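Branched-chain alpha-ketoacid decarboxylase (PDB 2VBF) probably decarboxylates branched-chain and aromatic alpha-keto acids to aldehydes, using thiamine diphosphate and one magnesium ion per subunit. Local coordinates at residues L106-Y110 / R180-Y184; E223-N227 / L353-E357; F242-V248 / F343-S348. All blocks are in the same frame, centred on the assembly; numbering follows the deposited sequence.

Contact 1: residues L106-Y110 / R180-Y184; sequences LAGSY and RKPVY
Pro182 lays its ring against helix 97-111 near the helix's C-terminal end, and packing alone makes the contact: no hydrogen bond joins the two segments. The ring first meets backbone. Pro182 CG lies 3.5 Å from Tyr110 N, whose hydrogen is already committed to Leu106 O, and Pro182 CD lies 3.5 Å from Ser109 O. Apolar side-chain contacts follow. Leu106 runs alongside the proline, antiparallel to it, with Leu106 CD1 3.9 Å from Pro182 CB. Pro182 CG also meets the CB atoms of Ser109 and Tyr110. A third group is alkyl on aromatic. CG of Tyr110 stands anti to its own nitrogen (chi1 -168°), which carries the ring to Lys181: Lys181 CE lies over one face and Lys181 CD is 3.7 Å from Tyr110 CE1. Beyond CD the lysine bends (chi4 75°). Its NZ is 5.8 Å from the centroid of the Tyr110 ring, at most a weak cation-pi attraction, and its hydrogen bond goes to Asn113. Ser109 OG likewise bonds outside the contact, to Asp80. With an alanine in place of Tyr110, the lysine methylenes would probably lose the ring face beneath them and be freer to turn, leaving a gap beside Pro182 CD. The contact seats a helix of the N-terminal thiamine diphosphate-binding domain on the loop that leads into strand 183-188, a strand lying between strands 116-122 and 156-159 of a parallel sheet. Tyr110 also packs on Leu138 of the second subunit, so this helix face borders the dimer interface. Pro182 offers carbon to a helical backbone that satisfies itself, which implies fitting by shape, while the polar ends of Ser109 and Lys181 bond to residues beyond the contact.

Contact 2: residues E223-N227 / L353-E357; sequences ESLKN and LKGIE
Lys226 starts with CG anti to its carbonyl carbon (chi1 -71°) and runs extended from there to NZ, so that it reaches from the last turn of helix 212-227 across Ile356 to the backbone of Lys354. Ile356 answers with CG1 beside its own nitrogen and CG2 anti to it (chi1 -59°), turning CG1 to Lys226 and CG2 to Leu225. Lys226 CG meets Ile356 CG1 at 3.8 Å, the two side chains crossing at about a right angle. At the far end Lys226 NZ donates to Lys354 O over 2.8 Å, nearly in line with the carbonyl (C=O...N 164°). The same ammonium forms a salt bridge with Glu222, one helical turn back. The contact ties the end of a helix of the central domain to the irregular chain that follows helix 343-348 and leads on to helix 379-389. The lysine passes beside Gly355, with Lys226 CE 3.8 Å from Gly355 C. On the buried side Leu225 CD1 touches Ile356 CD1 at 3.9 Å. Leu225 also packs on Phe298 of strand 298-302 and Phe251 of helix 245-255, and Ile356 rests on Thr255 of that same helix.

Contact 3: residues F242-V248 / F343-S348; sequences FGLEKTV and FRAVVS
Leu244 pushes CD1 between Phe343 and Val347, 4.0 Å from Phe343 CE2 and equally far from Val347 CG1. Beside it Phe242 meets two neighbours. Its CD2 reaches the edge of the Phe343 ring, 4.0 Å from Phe343 CD2, with the two ring planes inclined at 59°. Its CD1 lies 3.8 Å from Arg344 CB, the extended arginine crossing it at about a right angle. Further along, Val248 CG2 touches Val347 CG1 at 4.0 Å, and Thr247 CG2 packs on the backbone of Val347 and Ser348. No hydrogen bond crosses the contact. Two helical elements of the central domain are thereby packed together: the short helix 343-348 and the N-terminal turn of helix 245-255, with the turn before it. That turn is a Schellman motif closing helix 237-241, with Gly243 at positive phi; Leu244 follows at the N-cap position of helix 245-255. Phe242 and Leu244 stand on either side of Gly243 in the sequence, and both point toward helix 343-348. A chi1 of 175° holds the Phe343 ring alongside the following turn of its helix, where Val347 CG2 sits 3.8 Å above one face, toward the rim. Farther out, Val239 of helix 237-241 backs Leu244 and Val248, while helix 212-227 packs on Val346 through Ile217. Asp342 accepts a hydrogen bond from Ala345 N at the start of helix 343-348.

Contacts 1 and 3 touch where the N-terminal and central domains meet: Arg180 CG packs 3.5 Å from Phe242 CZ, and Arg180 NH2 comes 3.9 Å from Arg344 NH1, a close approach of like charges near Glu204, which makes a long, weak ion pair with the latter. Contact 2 touches neither; its nearest atoms are about 7 Å from contact 3 and about 20 Å from contact 1. Helix 245-255 spans the distance between contacts 2 and 3, starting in contact 3 and reaching contact 2 with Phe251 and Thr255. Contact 1 is nearer the cofactor, the Leu106 side chain lying about 14 Å from a bound thiamine diphosphate, whereas contacts 2 and 3 are remote from the cofactor and metal sites.

Contact 1: residues L106-Y110 / R180-Y184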
loop_
_atom_site.group_PDB
_atom_site.type_symbol
_atom_site.label_atom_id
_atom_site.label_comp_id
_atom_site.label_asym_id
_atom_site.label_seq_id
_atom_site.Cartn_x
_atom_site.Cartn_y
_atom_site.Cartn_z
ATOM N N LEU A 106 5.019 3.587 7.268
ATOM C CA LEU A 106 5.273 3.822 8.682
ATOM C C LEU A 106 6.291 2.819 9.235
ATOM O O LEU A 106 7.114 3.177 10.084
ATOM C CB LEU A 106 3.978 3.796 9.508
ATOM C CG LEU A 106 3.992 4.698 10.744
ATOM C CD1 LEU A 106 3.864 6.173 10.341
ATOM C CD2 LEU A 106 2.875 4.270 11.720
ATOM N N ALA A 107 6.240 1.577 8.765
ATOM C CA ALA A 107 7.225 0.566 9.151
ATOM C C ALA A 107 8.637 0.994 8.732
ATOM O O ALA A 107 9.588 0.848 9.498
ATOM C CB ALA A 107 6.863 -0.791 8.516
ATOM N N GLY A 108 8.776 1.544 7.526
ATOM C CA GLY A 108 10.080 2.073 7.088
ATOM C C GLY A 108 10.582 3.236 7.920
ATOM O O GLY A 108 11.786 3.360 8.198
ATOM N N SER A 109 9.658 4.101 8.320
ATOM C CA SER A 109 9.987 5.206 9.207
ATOM C C SER A 109 10.419 4.658 10.581
ATOM O O SER A 109 11.284 5.234 11.227
ATOM C CB SER A 109 8.801 6.158 9.338
ATOM O OG SER A 109 8.510 6.760 8.089
ATOM N N TYR A 110 9.820 3.555 11.016
ATOM C CA TYR A 110 10.245 2.928 12.277
ATOM C C TYR A 110 11.635 2.294 12.128
ATOM O O TYR A 110 12.534 2.509 12.958
ATOM C CB TYR A 110 9.223 1.883 12.756
ATOM C CG TYR A 110 9.502 1.441 14.173
ATOM C CD1 TYR A 110 8.947 2.121 15.243
ATOM C CD2 TYR A 110 10.369 0.384 14.442
ATOM C CE1 TYR A 110 9.226 1.748 16.562
ATOM C CE2 TYR A 110 10.643 -0.006 15.752
ATOM C CZ TYR A 110 10.069 0.682 16.797
ATOM O OH TYR A 110 10.349 0.293 18.095
ATOM N N ARG A 180 12.589 9.947 18.274
ATOM C CA ARG A 180 12.498 10.291 16.850
ATOM C C ARG A 180 12.004 9.145 15.948
ATOM O O ARG A 180 12.315 9.105 14.755
ATOM C CB ARG A 180 13.810 10.896 16.345
ATOM C CG ARG A 180 14.291 12.100 17.149
ATOM C CD ARG A 180 13.374 13.315 17.046
ATOM N NE ARG A 180 13.597 14.193 18.197
ATOM C CZ ARG A 180 14.357 15.281 18.204
ATOM N NH1 ARG A 180 14.963 15.703 17.102
ATOM N NH2 ARG A 180 14.505 15.962 19.339
ATOM N N LYS A 181 11.199 8.262 16.533
ATOM C CA LYS A 181 10.517 7.177 15.824
ATOM C C LYS A 181 9.041 7.570 15.605
ATOM O O LYS A 181 8.524 8.477 16.265
ATOM C CB LYS A 181 10.592 5.869 16.617
ATOM C CG LYS A 181 11.961 5.219 16.703
ATOM C CD LYS A 181 11.919 4.053 17.699
ATOM C CE LYS A 181 13.078 3.077 17.480
ATOM N NZ LYS A 181 14.360 3.647 18.000
ATOM N N PRO A 182 8.366 6.911 14.642
ATOM C CA PRO A 182 6.976 7.286 14.359
ATOM C C PRO A 182 6.012 7.048 15.517
ATOM O O PRO A 182 6.189 6.135 16.324
ATOM C CB PRO A 182 6.595 6.440 13.134
ATOM C CG PRO A 182 7.655 5.439 12.987
ATOM C CD PRO A 182 8.860 5.864 13.742
ATOM N N VAL A 183 4.985 7.886 15.568
ATOM C CA VAL A 183 3.902 7.717 16.514
ATOM C C VAL A 183 2.578 7.828 15.779
ATOM O O VAL A 183 2.525 8.234 14.611
ATOM C CB VAL A 183 3.979 8.729 17.661
ATOM C CG1 VAL A 183 5.311 8.555 18.400
ATOM C CG2 VAL A 183 3.810 10.161 17.136
ATOM N N TYR A 184 1.517 7.479 16.491
ATOM C CA TYR A 184 0.206 7.195 15.899
ATOM C C TYR A 184 -0.897 7.774 16.789
ATOM O O TYR A 184 -0.928 7.519 17.992
ATOM C CB TYR A 184 0.096 5.683 15.766
ATOM C CG TYR A 184 -1.226 5.073 15.327
ATOM C CD1 TYR A 184 -1.351 4.495 14.063
ATOM C CD2 TYR A 184 -2.305 4.958 16.199
ATOM C CE1 TYR A 184 -2.533 3.863 13.673
ATOM C CE2 TYR A 184 -3.482 4.320 15.818
ATOM C CZ TYR A 184 -3.595 3.789 14.550
ATOM O OH TYR A 184 -4.751 3.144 14.162
#

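Contact 2: residues E223-N227 / L353-E357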
loop_
_atom_site.group_PDB
_atom_site.type_symbol
_atom_site.label_atom_id
_atom_site.label_comp_id
_atom_site.label_asym_id
_atom_site.label_seq_id
_atom_site.Cartn_x
_atom_site.Cartn_y
_atom_site.Cartn_z
ATOM N N GLU A 223 39.243 11.390 26.468
ATOM C CA GLU A 223 40.490 10.682 26.771
ATOM C C GLU A 223 40.924 9.834 25.577
ATOM O O GLU A 223 42.076 9.901 25.123
ATOM C CB GLU A 223 40.273 9.804 28.007
ATOM C CG GLU A 223 41.446 8.922 28.411
ATOM C CD GLU A 223 41.117 8.025 29.594
ATOM O OE1 GLU A 223 39.939 7.615 29.736
ATOM O OE2 GLU A 223 42.043 7.718 30.382
ATOM N N SER A 224 39.983 9.047 25.059
ATOM C CA SER A 224 40.267 8.156 23.941
ATOM C C SER A 224 40.716 8.918 22.700
ATOM O O SER A 224 41.659 8.511 22.020
ATOM C CB SER A 224 39.043 7.301 23.620
ATOM O OG SER A 224 38.688 6.502 24.731
ATOM N N LEU A 225 40.043 10.026 22.407
ATOM C CA LEU A 225 40.364 10.805 21.214
ATOM C C LEU A 225 41.739 11.461 21.316
ATOM O O LEU A 225 42.474 11.509 20.338
ATOM C CB LEU A 225 39.284 11.861 20.931
ATOM C CG LEU A 225 37.983 11.319 20.340
ATOM C CD1 LEU A 225 36.897 12.396 20.344
ATOM C CD2 LEU A 225 38.217 10.731 18.921
ATOM N N LYS A 226 42.074 11.965 22.499
ATOM C CA LYS A 226 43.343 12.670 22.703
ATOM C C LYS A 226 44.531 11.718 22.759
ATOM O O LYS A 226 45.631 12.101 22.376
ATOM C CB LYS A 226 43.283 13.540 23.962
ATOM C CG LYS A 226 42.379 14.749 23.799
ATOM C CD LYS A 226 42.216 15.536 25.091
ATOM C CE LYS A 226 41.693 16.951 24.820
ATOM N NZ LYS A 226 41.338 17.673 26.076
ATOM N N ASN A 227 44.300 10.485 23.210
ATOM C CA ASN A 227 45.340 9.456 23.250
ATOM C C ASN A 227 45.503 8.682 21.937
ATOM O O ASN A 227 46.520 8.020 21.725
ATOM C CB ASN A 227 45.071 8.471 24.395
ATOM C CG ASN A 227 45.224 9.107 25.774
ATOM O OD1 ASN A 227 45.731 10.222 25.908
ATOM N ND2 ASN A 227 44.786 8.391 26.806
ATOM N N LEU A 353 34.076 19.646 24.186
ATOM C CA LEU A 353 35.399 19.052 24.306
ATOM C C LEU A 353 36.386 19.927 23.562
ATOM O O LEU A 353 36.196 20.245 22.384
ATOM C CB LEU A 353 35.439 17.621 23.754
ATOM C CG LEU A 353 34.444 16.620 24.352
ATOM C CD1 LEU A 353 34.681 15.243 23.760
ATOM C CD2 LEU A 353 34.533 16.562 25.871
ATOM N N LYS A 354 37.437 20.311 24.273
ATOM C CA LYS A 354 38.453 21.196 23.753
ATOM C C LYS A 354 39.792 20.479 23.641
ATOM O O LYS A 354 40.059 19.501 24.342
ATOM C CB LYS A 354 38.590 22.413 24.674
ATOM C CG LYS A 354 37.347 23.291 24.730
ATOM C CD LYS A 354 37.148 24.033 23.417
ATOM C CE LYS A 354 35.821 24.730 23.343
ATOM N NZ LYS A 354 35.680 25.420 22.044
ATOM N N GLY A 355 40.631 20.976 22.745
ATOM C CA GLY A 355 41.995 20.521 22.645
ATOM C C GLY A 355 42.202 19.253 21.848
ATOM O O GLY A 355 43.308 18.742 21.816
ATOM N N ILE A 356 41.146 18.760 21.201
ATOM C CA ILE A 356 41.259 17.593 20.330
ATOM C C ILE A 356 41.635 18.055 18.932
ATOM O O ILE A 356 40.905 18.836 18.311
ATOM C CB ILE A 356 39.951 16.762 20.278
ATOM C CG1 ILE A 356 39.571 16.270 21.679
ATOM C CG2 ILE A 356 40.125 15.580 19.330
ATOM C CD1 ILE A 356 38.131 15.809 21.817
ATOM N N GLU A 357 42.771 17.572 18.438
ATOM C CA GLU A 357 43.248 17.932 17.116
ATOM C C GLU A 357 44.022 16.773 16.486
ATOM O O GLU A 357 45.122 16.429 16.927
ATOM C CB GLU A 357 44.118 19.190 17.188
ATOM C CG GLU A 357 44.479 19.758 15.827
ATOM C CD GLU A 357 45.422 20.951 15.910
ATOM O OE1 GLU A 357 45.488 21.611 16.977
ATOM O OE2 GLU A 357 46.096 21.220 14.892
#

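Contact 3: residues F242-V248 / F343-S348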
loop_
_atom_site.group_PDB
_atom_site.type_symbol
_atom_site.label_atom_id
_atom_site.label_comp_id
_atom_site.label_asym_id
_atom_site.label_seq_id
_atom_site.Cartn_x
_atom_site.Cartn_y
_atom_site.Cartn_z
ATOM N N PHE A 242 17.820 12.804 14.402
ATOM C CA PHE A 242 17.777 13.899 15.372
ATOM C C PHE A 242 18.178 15.257 14.795
ATOM O O PHE A 242 18.229 16.237 15.532
ATOM C CB PHE A 242 18.689 13.562 16.560
ATOM C CG PHE A 242 17.994 12.803 17.643
ATOM C CD1 PHE A 242 17.388 13.469 18.694
ATOM C CD2 PHE A 242 17.902 11.417 17.591
ATOM C CE1 PHE A 242 16.716 12.766 19.690
ATOM C CE2 PHE A 242 17.232 10.710 18.585
ATOM C CZ PHE A 242 16.649 11.381 19.632
ATOM N N GLY A 243 18.459 15.336 13.497
ATOM C CA GLY A 243 18.931 16.585 12.901
ATOM C C GLY A 243 20.262 17.048 13.490
ATOM O O GLY A 243 20.480 18.250 13.680
ATOM N N LEU A 244 21.145 16.096 13.777
ATOM C CA LEU A 244 22.449 16.370 14.387
ATOM C C LEU A 244 23.585 16.462 13.365
ATOM O O LEU A 244 24.759 16.557 13.742
ATOM C CB LEU A 244 22.768 15.295 15.435
ATOM C CG LEU A 244 21.969 15.408 16.735
ATOM C CD1 LEU A 244 22.049 14.123 17.526
ATOM C CD2 LEU A 244 22.481 16.592 17.572
ATOM N N GLU A 245 23.263 16.468 12.070
ATOM C CA GLU A 245 24.309 16.489 11.043
ATOM C C GLU A 245 25.228 17.699 11.175
ATOM O O GLU A 245 26.457 17.555 11.123
ATOM C CB GLU A 245 23.738 16.458 9.624
ATOM C CG GLU A 245 22.875 15.231 9.294
ATOM C CD GLU A 245 21.384 15.549 9.384
ATOM O OE1 GLU A 245 20.969 16.102 10.426
ATOM O OE2 GLU A 245 20.633 15.273 8.417
ATOM N N LYS A 246 24.646 18.883 11.314
ATOM C CA LYS A 246 25.469 20.099 11.382
ATOM C C LYS A 246 26.346 20.101 12.634
ATOM O O LYS A 246 27.457 20.619 12.616
ATOM C CB LYS A 246 24.596 21.354 11.345
ATOM C CG LYS A 246 23.869 21.549 10.031
ATOM C CD LYS A 246 24.824 21.866 8.899
ATOM C CE LYS A 246 24.102 22.008 7.570
ATOM N NZ LYS A 246 23.170 23.148 7.601
ATOM N N THR A 247 25.836 19.512 13.709
ATOM C CA THR A 247 26.558 19.389 14.985
ATOM C C THR A 247 27.794 18.491 14.833
ATOM O O THR A 247 28.900 18.855 15.245
ATOM C CB THR A 247 25.611 18.834 16.082
ATOM O OG1 THR A 247 24.536 19.764 16.304
ATOM C CG2 THR A 247 26.339 18.588 17.401
ATOM N N VAL A 248 27.604 17.324 14.229
ATOM C CA VAL A 248 28.718 16.412 13.959
ATOM C C VAL A 248 29.727 17.008 12.960
ATOM O O VAL A 248 30.943 16.881 13.150
ATOM C CB VAL A 248 28.195 15.040 13.446
ATOM C CG1 VAL A 248 29.356 14.098 13.116
ATOM C CG2 VAL A 248 27.270 14.422 14.472
ATOM N N PHE A 343 21.181 10.116 23.918
ATOM C CA PHE A 343 21.992 10.212 22.701
ATOM C C PHE A 343 22.179 11.657 22.199
ATOM O O PHE A 343 23.300 12.091 21.933
ATOM C CB PHE A 343 21.326 9.340 21.627
ATOM C CG PHE A 343 21.965 9.424 20.279
ATOM C CD1 PHE A 343 23.153 8.761 20.015
ATOM C CD2 PHE A 343 21.347 10.121 19.247
ATOM C CE1 PHE A 343 23.741 8.828 18.763
ATOM C CE2 PHE A 343 21.935 10.187 17.988
ATOM C CZ PHE A 343 23.124 9.539 17.749
ATOM N N ARG A 344 21.079 12.388 22.055
ATOM C CA ARG A 344 21.133 13.771 21.579
ATOM C C ARG A 344 22.017 14.623 22.486
ATOM O O ARG A 344 22.885 15.368 22.009
ATOM C CB ARG A 344 19.719 14.353 21.522
ATOM C CG ARG A 344 19.609 15.814 21.092
ATOM C CD ARG A 344 18.305 16.402 21.603
ATOM N NE ARG A 344 18.121 17.808 21.255
ATOM C CZ ARG A 344 17.061 18.536 21.610
ATOM N NH1 ARG A 344 16.075 17.992 22.322
ATOM N NH2 ARG A 344 16.980 19.813 21.245
ATOM N N ALA A 345 21.785 14.496 23.793
ATOM C CA ALA A 345 22.555 15.221 24.812
ATOM C C ALA A 345 24.050 14.965 24.668
ATOM O O ALA A 345 24.853 15.900 24.662
ATOM C CB ALA A 345 22.080 14.833 26.217
ATOM N N VAL A 346 24.424 13.702 24.519
ATOM C CA VAL A 346 25.841 13.362 24.444
ATOM C C VAL A 346 26.460 13.901 23.153
ATOM O O VAL A 346 27.507 14.549 23.185
ATOM C CB VAL A 346 26.087 11.847 24.627
ATOM C CG1 VAL A 346 27.559 11.526 24.458
ATOM C CG2 VAL A 346 25.606 11.401 26.009
ATOM N N VAL A 347 25.794 13.685 22.018
ATOM C CA VAL A 347 26.336 14.135 20.734
ATOM C C VAL A 347 26.497 15.653 20.690
ATOM O O VAL A 347 27.507 16.157 20.199
ATOM C CB VAL A 347 25.478 13.630 19.551
ATOM C CG1 VAL A 347 25.953 14.230 18.230
ATOM C CG2 VAL A 347 25.524 12.112 19.500
ATOM N N SER A 348 25.520 16.379 21.236
ATOM C CA SER A 348 25.577 17.844 21.239
ATOM C C SER A 348 26.587 18.397 22.254
ATOM O O SER A 348 26.925 19.579 22.207
ATOM C CB SER A 348 24.188 18.444 21.488
ATOM O OG SER A 348 23.678 18.062 22.748
#